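Local atomic coordinates of DUF596 domain-containing protein (Neisseria meningitidis, PDB entry 2O5H), a protein that is of unknown function, belongs to the DUF596 (COG3792) family of conserved bacterial proteins and forms a two-subunit assembly with an alpha-beta fold. Residues E50-F55 with I87-W92; E22-T27 with F56-E61. One frame throughout, in Å; residues are numbered along the deposited sequence. Where two conformers were deposited one is given.

Interaction 1 of 2, residues E50-F55 with I87-W92; sequences EKTEAF and IFREVW
Segments 50-55, on helix 48-64, and 87-92, which runs off helix 81-91, have their closest CA atoms at Thr52 and Trp92, 9.0 Å apart. In this alpha-beta fold the contact ties helix 48-64 to helix 81-91 and the turn after it, with a two-pronged salt bridge at one end and an aromatic pair at the other. Glu53 and Arg89 form the salt bridge. The Glu53 chain leaves its helix away from Arg89 and folds back through its bend at chi2 (-47°), while Arg89 reaches across nearly straight from CG to NE. The guanidinium arrives end-on. Arg89 NH1 lies 2.8 Å from Glu53 OE2, on the syn side but tilted out of the carboxylate plane, and Arg89 NH2 is 2.8 Å from Glu53 OE1, above that plane. The two planes are only 16° apart, and the double grip limits rotation of both groups. Arg89 NE also bonds Glu85, so two carboxylates share this arginine, which probably favours their charged forms. Thr52 meets the indole twice. Its CG2 sits over one face of the Trp92 ring, toward the rim. Thr52 OG1 takes a weak, bent hydrogen bond from Trp92 NE1 at 3.0 Å, and also bonds the carbonyl oxygen of Phe48 in its own helix. Leu114 of helix 110-116 and Leu37 of helix 34-41 pack on Phe55. The Phe55 and Trp92 planes are inclined at 40°, neither stacked nor edge-to-face. Trp92 CH2 lies over the rim of the Phe55 ring, 3.6 Å from Phe55 CD2.

Interaction 2 of 2, residues E22-T27 with F56-E61; sequences EDVEFT and FILFKE
Of the residues that touch, Asp23 and Glu61 carry the flat groups, and neither carboxylate is met on a face or at an edge across this contact. Leu58 touches Asp23 at CB, and Val24 touches Glu61 at CG. Both carboxylates turn to partners elsewhere. Asp23 OD1 bonds Tyr30 OH of the second subunit, and its OD2 bonds Arg19 and Tyr16. Glu61 OE2 forms salt bridges with Arg64 and Arg65. What joins the helices is mainly apolar packing, with Leu58 at the middle. Its CG stands anti to the backbone N (chi1 173°), which directs the branched end at helix 20-30. There CD1 settles among three residues. Leu58 CD1 lies 3.6 Å from Val24 CG2, the shortest approach of the contact, and 3.9 Å from Asp23 CB. Leu58 CD1 is also 3.7 Å from the backbone N of Val24, so the methyl lies against the main chain itself. Thr27, one turn on, borders the same spot: its OG1 is 4.3 Å from Leu58 CD1. Thr27 OG1 turns back on its own helix, within 2.9 Å of Asp23 O and 3.1 Å of Val24 O, so a polar atom in a buried place has acceptors close by. Val24 passes alongside Leu58 rather than meeting it head-on. Val24 CG2, anti to the carbonyl carbon, also reaches Glu61 CG at 4.2 Å, one turn after Leu58. Backbones are closest at Val24 and Leu58. The axes of segments 22-27 and 56-61 come within 10.3 Å and cross at -60°. This is an oblique helix-helix crossing with Leu58 at its middle, joining helix 48-64 to helix 20-30, a helix that also contributes to the dimer interface.

From the N terminus, helix 20-30 follows helix 3-16. The chain then runs through helix 34-41, which carries Cys36 of the interchain disulfide, and enters helix 48-64. Interaction 2 closes this largely helical loop of 28 residues. Interaction 1 starts within that loop, at 50-55, and closes later, at 87-92, after the antiparallel strands 68-72 and 75-76 and the first part of helix 81-91. The two loops therefore cross, and helix 48-64 serves both. The contacts lie on opposite sides of the chain's centre, with centres about 14 Å apart. Phe56 and Phe59 of segment 56-61 pack against Phe88, and Phe56 also meets Trp92, linking the two sides.

Interaction 1 of 2, residues E50-F55 with I87-W92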
loop_
_atom_site.group_PDB
_atom_site.type_symbol
_atom_site.label_atom_id
_atom_site.label_comp_id
_atom_site.label_asym_id
_atom_site.label_seq_id
_atom_site.Cartn_x
_atom_site.Cartn_y
_atom_site.Cartn_z
ATOM N N GLU A 50 -6.642 -6.709 -16.361
ATOM C CA GLU A 50 -5.771 -7.760 -15.842
ATOM C C GLU A 50 -5.304 -7.487 -14.406
ATOM O O GLU A 50 -5.251 -8.411 -13.597
ATOM C CB GLU A 50 -4.587 -7.998 -16.760
ATOM C CG GLU A 50 -5.041 -8.538 -18.088
ATOM C CD GLU A 50 -3.903 -9.098 -18.909
ATOM O OE1 GLU A 50 -2.752 -8.669 -18.716
ATOM O OE2 GLU A 50 -4.173 -9.943 -19.772
ATOM N N LYS A 51 -4.965 -6.235 -14.099
ATOM C CA LYS A 51 -4.581 -5.856 -12.737
ATOM C C LYS A 51 -5.741 -6.071 -11.764
ATOM O O LYS A 51 -5.552 -6.630 -10.687
ATOM C CB LYS A 51 -4.083 -4.407 -12.694
ATOM C CG LYS A 51 -2.642 -4.246 -13.175
ATOM C CD LYS A 51 -2.193 -2.805 -13.048
ATOM C CE LYS A 51 -2.741 -2.040 -14.280
ATOM N NZ LYS A 51 -2.001 -0.840 -14.628
ATOM N N THR A 52 -6.928 -5.641 -12.166
ATOM C CA THR A 52 -8.163 -5.811 -11.354
ATOM C C THR A 52 -8.404 -7.318 -11.062
ATOM O O THR A 52 -8.732 -7.702 -9.955
ATOM C CB THR A 52 -9.396 -5.212 -12.087
ATOM O OG1 THR A 52 -9.256 -3.785 -12.189
ATOM C CG2 THR A 52 -10.688 -5.510 -11.312
ATOM N N GLU A 53 -8.235 -8.164 -12.059
ATOM C CA GLU A 53 -8.371 -9.626 -11.843
ATOM C C GLU A 53 -7.325 -10.183 -10.858
ATOM O O GLU A 53 -7.648 -10.989 -10.009
ATOM C CB GLU A 53 -8.279 -10.397 -13.166
ATOM C CG GLU A 53 -9.503 -10.176 -14.096
ATOM C CD GLU A 53 -10.846 -10.311 -13.373
ATOM O OE1 GLU A 53 -11.082 -11.373 -12.722
ATOM O OE2 GLU A 53 -11.669 -9.350 -13.482
ATOM N N ALA A 54 -6.090 -9.723 -10.979
ATOM C CA ALA A 54 -5.008 -10.070 -10.056
ATOM C C ALA A 54 -5.335 -9.598 -8.637
ATOM O O ALA A 54 -5.206 -10.376 -7.642
ATOM C CB ALA A 54 -3.729 -9.436 -10.528
ATOM N N PHE A 55 -5.766 -8.343 -8.532
ATOM C CA PHE A 55 -6.169 -7.847 -7.248
ATOM C C PHE A 55 -7.195 -8.764 -6.566
ATOM O O PHE A 55 -7.029 -9.112 -5.398
ATOM C CB PHE A 55 -6.677 -6.403 -7.333
ATOM C CG PHE A 55 -7.273 -5.904 -6.030
ATOM C CD1 PHE A 55 -6.474 -5.246 -5.089
ATOM C CD2 PHE A 55 -8.647 -6.090 -5.754
ATOM C CE1 PHE A 55 -7.018 -4.770 -3.889
ATOM C CE2 PHE A 55 -9.191 -5.636 -4.553
ATOM C CZ PHE A 55 -8.383 -4.983 -3.627
ATOM N N ILE A 87 -19.301 -7.382 -3.811
ATOM C CA ILE A 87 -19.554 -6.089 -3.182
ATOM C C ILE A 87 -18.587 -5.043 -3.779
ATOM O O ILE A 87 -19.011 -3.965 -4.232
ATOM C CB ILE A 87 -19.430 -6.257 -1.621
ATOM C CG1 ILE A 87 -20.684 -6.999 -1.114
ATOM C CG2 ILE A 87 -19.178 -4.874 -0.857
ATOM C CD1 ILE A 87 -20.617 -7.454 0.376
ATOM N N PHE A 88 -17.313 -5.407 -3.837
ATOM C CA PHE A 88 -16.294 -4.542 -4.438
ATOM C C PHE A 88 -16.419 -4.371 -5.959
ATOM O O PHE A 88 -16.351 -3.245 -6.439
ATOM C CB PHE A 88 -14.902 -5.064 -4.080
ATOM C CG PHE A 88 -14.393 -4.578 -2.737
ATOM C CD1 PHE A 88 -14.990 -5.001 -1.529
ATOM C CD2 PHE A 88 -13.300 -3.695 -2.679
ATOM C CE1 PHE A 88 -14.517 -4.533 -0.281
ATOM C CE2 PHE A 88 -12.814 -3.227 -1.424
ATOM C CZ PHE A 88 -13.413 -3.653 -0.233
ATOM N N ARG A 89 -16.617 -5.464 -6.695
ATOM C CA ARG A 89 -16.854 -5.374 -8.152
ATOM C C ARG A 89 -18.013 -4.443 -8.531
ATOM O O ARG A 89 -17.916 -3.691 -9.520
ATOM C CB ARG A 89 -17.028 -6.764 -8.795
ATOM C CG ARG A 89 -15.668 -7.432 -9.053
ATOM C CD ARG A 89 -15.814 -8.638 -9.914
ATOM N NE ARG A 89 -14.635 -9.486 -9.904
ATOM C CZ ARG A 89 -13.610 -9.381 -10.748
ATOM N NH1 ARG A 89 -13.593 -8.441 -11.689
ATOM N NH2 ARG A 89 -12.588 -10.226 -10.631
ATOM N N GLU A 90 -19.078 -4.454 -7.734
ATOM C CA GLU A 90 -20.245 -3.665 -8.056
ATOM C C GLU A 90 -19.973 -2.172 -8.104
ATOM O O GLU A 90 -20.687 -1.457 -8.795
ATOM C CB GLU A 90 -21.426 -3.992 -7.113
ATOM C CG GLU A 90 -22.022 -5.350 -7.466
ATOM C CD GLU A 90 -23.431 -5.571 -6.950
ATOM O OE1 GLU A 90 -24.095 -4.590 -6.538
ATOM O OE2 GLU A 90 -23.884 -6.737 -6.968
ATOM N N VAL A 91 -18.927 -1.714 -7.407
ATOM C CA VAL A 91 -18.636 -0.286 -7.266
ATOM C C VAL A 91 -17.208 0.032 -7.766
ATOM O O VAL A 91 -16.719 1.151 -7.642
ATOM C CB VAL A 91 -18.798 0.174 -5.762
ATOM C CG1 VAL A 91 -20.259 0.174 -5.351
ATOM C CG2 VAL A 91 -17.990 -0.724 -4.814
ATOM N N TRP A 92 -16.555 -0.973 -8.348
ATOM C CA TRP A 92 -15.176 -0.832 -8.796
ATOM C C TRP A 92 -15.104 0.273 -9.862
ATOM O O TRP A 92 -15.904 0.296 -10.805
ATOM C CB TRP A 92 -14.688 -2.158 -9.387
ATOM C CG TRP A 92 -13.212 -2.230 -9.566
ATOM C CD1 TRP A 92 -12.509 -2.084 -10.735
ATOM C CD2 TRP A 92 -12.260 -2.492 -8.535
ATOM N NE1 TRP A 92 -11.146 -2.244 -10.474
ATOM C CE2 TRP A 92 -10.980 -2.513 -9.134
ATOM C CE3 TRP A 92 -12.367 -2.706 -7.143
ATOM C CZ2 TRP A 92 -9.799 -2.704 -8.387
ATOM C CZ3 TRP A 92 -11.172 -2.946 -6.398
ATOM C CH2 TRP A 92 -9.922 -2.958 -7.034
#

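Interaction 2 of 2, residues E22-T27 with F56-E61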
loop_
_atom_site.group_PDB
_atom_site.type_symbol
_atom_site.label_atom_id
_atom_site.label_comp_id
_atom_site.label_asym_id
_atom_site.label_seq_id
_atom_site.Cartn_x
_atom_site.Cartn_y
_atom_site.Cartn_z
ATOM N N GLU A 22 4.019 -15.534 -3.295
ATOM C CA GLU A 22 4.940 -14.449 -3.032
ATOM C C GLU A 22 4.163 -13.182 -2.632
ATOM O O GLU A 22 4.553 -12.453 -1.690
ATOM C CB GLU A 22 5.746 -14.195 -4.301
ATOM C CG GLU A 22 7.161 -13.705 -4.065
ATOM C CD GLU A 22 7.561 -12.629 -5.064
ATOM O OE1 GLU A 22 7.455 -12.905 -6.292
ATOM O OE2 GLU A 22 7.965 -11.513 -4.615
ATOM N N ASP A 23 3.082 -12.884 -3.354
ATOM C CA ASP A 23 2.288 -11.699 -3.057
ATOM C C ASP A 23 1.549 -11.851 -1.719
ATOM O O ASP A 23 1.438 -10.908 -0.964
ATOM C CB ASP A 23 1.285 -11.409 -4.206
ATOM C CG ASP A 23 1.970 -10.839 -5.467
ATOM O OD1 ASP A 23 3.200 -10.618 -5.435
ATOM O OD2 ASP A 23 1.275 -10.619 -6.492
ATOM N N VAL A 24 1.025 -13.051 -1.455
ATOM C CA VAL A 24 0.466 -13.400 -0.153
ATOM C C VAL A 24 1.495 -13.209 0.986
ATOM O O VAL A 24 1.222 -12.501 1.961
ATOM C CB VAL A 24 -0.187 -14.832 -0.152
ATOM C CG1 VAL A 24 -0.492 -15.308 1.272
ATOM C CG2 VAL A 24 -1.477 -14.811 -0.986
ATOM N N GLU A 25 2.670 -13.821 0.822
ATOM C CA GLU A 25 3.772 -13.682 1.770
ATOM C C GLU A 25 4.043 -12.200 2.087
ATOM O O GLU A 25 4.012 -11.781 3.254
ATOM C CB GLU A 25 5.018 -14.416 1.243
ATOM C CG GLU A 25 4.899 -15.966 1.310
ATOM C CD GLU A 25 5.867 -16.734 0.393
ATOM O OE1 GLU A 25 6.893 -16.182 -0.028
ATOM O OE2 GLU A 25 5.589 -17.909 0.079
ATOM N N PHE A 26 4.221 -11.403 1.032
ATOM C CA PHE A 26 4.559 -9.976 1.145
ATOM C C PHE A 26 3.484 -9.194 1.928
ATOM O O PHE A 26 3.803 -8.530 2.888
ATOM C CB PHE A 26 4.790 -9.331 -0.235
ATOM C CG PHE A 26 4.993 -7.810 -0.192
ATOM C CD1 PHE A 26 6.141 -7.262 0.422
ATOM C CD2 PHE A 26 4.053 -6.949 -0.785
ATOM C CE1 PHE A 26 6.333 -5.865 0.473
ATOM C CE2 PHE A 26 4.252 -5.543 -0.757
ATOM C CZ PHE A 26 5.398 -5.011 -0.121
ATOM N N THR A 27 2.217 -9.332 1.542
ATOM C CA THR A 27 1.122 -8.547 2.158
ATOM C C THR A 27 0.827 -9.002 3.623
ATOM O O THR A 27 0.506 -8.176 4.484
ATOM C CB THR A 27 -0.149 -8.623 1.278
ATOM O OG1 THR A 27 -0.443 -10.005 1.065
ATOM C CG2 THR A 27 0.120 -7.939 -0.100
ATOM N N PHE A 56 -8.257 -9.139 -7.272
ATOM C CA PHE A 56 -9.311 -9.952 -6.671
ATOM C C PHE A 56 -8.868 -11.360 -6.335
ATOM O O PHE A 56 -9.380 -11.951 -5.384
ATOM C CB PHE A 56 -10.600 -9.931 -7.532
ATOM C CG PHE A 56 -11.379 -8.662 -7.367
ATOM C CD1 PHE A 56 -11.904 -8.324 -6.101
ATOM C CD2 PHE A 56 -11.525 -7.766 -8.415
ATOM C CE1 PHE A 56 -12.593 -7.136 -5.919
ATOM C CE2 PHE A 56 -12.255 -6.530 -8.219
ATOM C CZ PHE A 56 -12.787 -6.241 -6.988
ATOM N N ILE A 57 -7.916 -11.920 -7.085
ATOM C CA ILE A 57 -7.421 -13.263 -6.731
ATOM C C ILE A 57 -6.658 -13.176 -5.396
ATOM O O ILE A 57 -6.800 -14.027 -4.522
ATOM C CB ILE A 57 -6.486 -13.860 -7.809
ATOM C CG1 ILE A 57 -7.273 -14.127 -9.096
ATOM C CG2 ILE A 57 -5.800 -15.190 -7.313
ATOM C CD1 ILE A 57 -6.387 -14.219 -10.315
ATOM N N LEU A 58 -5.857 -12.125 -5.244
ATOM C CA LEU A 58 -5.026 -11.982 -4.064
ATOM C C LEU A 58 -5.932 -11.695 -2.859
ATOM O O LEU A 58 -5.803 -12.316 -1.812
ATOM C CB LEU A 58 -4.007 -10.846 -4.260
ATOM C CG LEU A 58 -3.113 -10.414 -3.058
ATOM C CD1 LEU A 58 -2.241 -11.602 -2.528
ATOM C CD2 LEU A 58 -2.243 -9.249 -3.515
ATOM N N PHE A 59 -6.808 -10.717 -3.036
ATOM C CA PHE A 59 -7.835 -10.318 -2.067
ATOM C C PHE A 59 -8.596 -11.547 -1.570
ATOM O O PHE A 59 -8.687 -11.782 -0.358
ATOM C CB PHE A 59 -8.717 -9.336 -2.823
ATOM C CG PHE A 59 -9.936 -8.836 -2.123
ATOM C CD1 PHE A 59 -9.861 -7.750 -1.257
ATOM C CD2 PHE A 59 -11.200 -9.360 -2.460
ATOM C CE1 PHE A 59 -11.042 -7.219 -0.672
ATOM C CE2 PHE A 59 -12.377 -8.850 -1.895
ATOM C CZ PHE A 59 -12.295 -7.771 -1.005
ATOM N N LYS A 60 -9.157 -12.332 -2.490
ATOM C CA LYS A 60 -9.916 -13.507 -2.093
ATOM C C LYS A 60 -9.054 -14.547 -1.392
ATOM O O LYS A 60 -9.502 -15.186 -0.446
ATOM C CB LYS A 60 -10.641 -14.175 -3.270
ATOM C CG LYS A 60 -11.797 -13.350 -3.817
ATOM C CD LYS A 60 -12.892 -14.209 -4.397
ATOM C CE LYS A 60 -12.416 -15.135 -5.531
ATOM N NZ LYS A 60 -11.805 -14.401 -6.666
ATOM N N GLU A 61 -7.815 -14.730 -1.829
ATOM C CA GLU A 61 -6.994 -15.759 -1.152
ATOM C C GLU A 61 -6.644 -15.372 0.304
ATOM O O GLU A 61 -6.637 -16.221 1.220
ATOM C CB GLU A 61 -5.735 -16.043 -1.954
ATOM C CG GLU A 61 -4.923 -17.204 -1.458
ATOM C CD GLU A 61 -5.606 -18.560 -1.690
ATOM O OE1 GLU A 61 -6.720 -18.629 -2.263
ATOM O OE2 GLU A 61 -4.997 -19.580 -1.296
#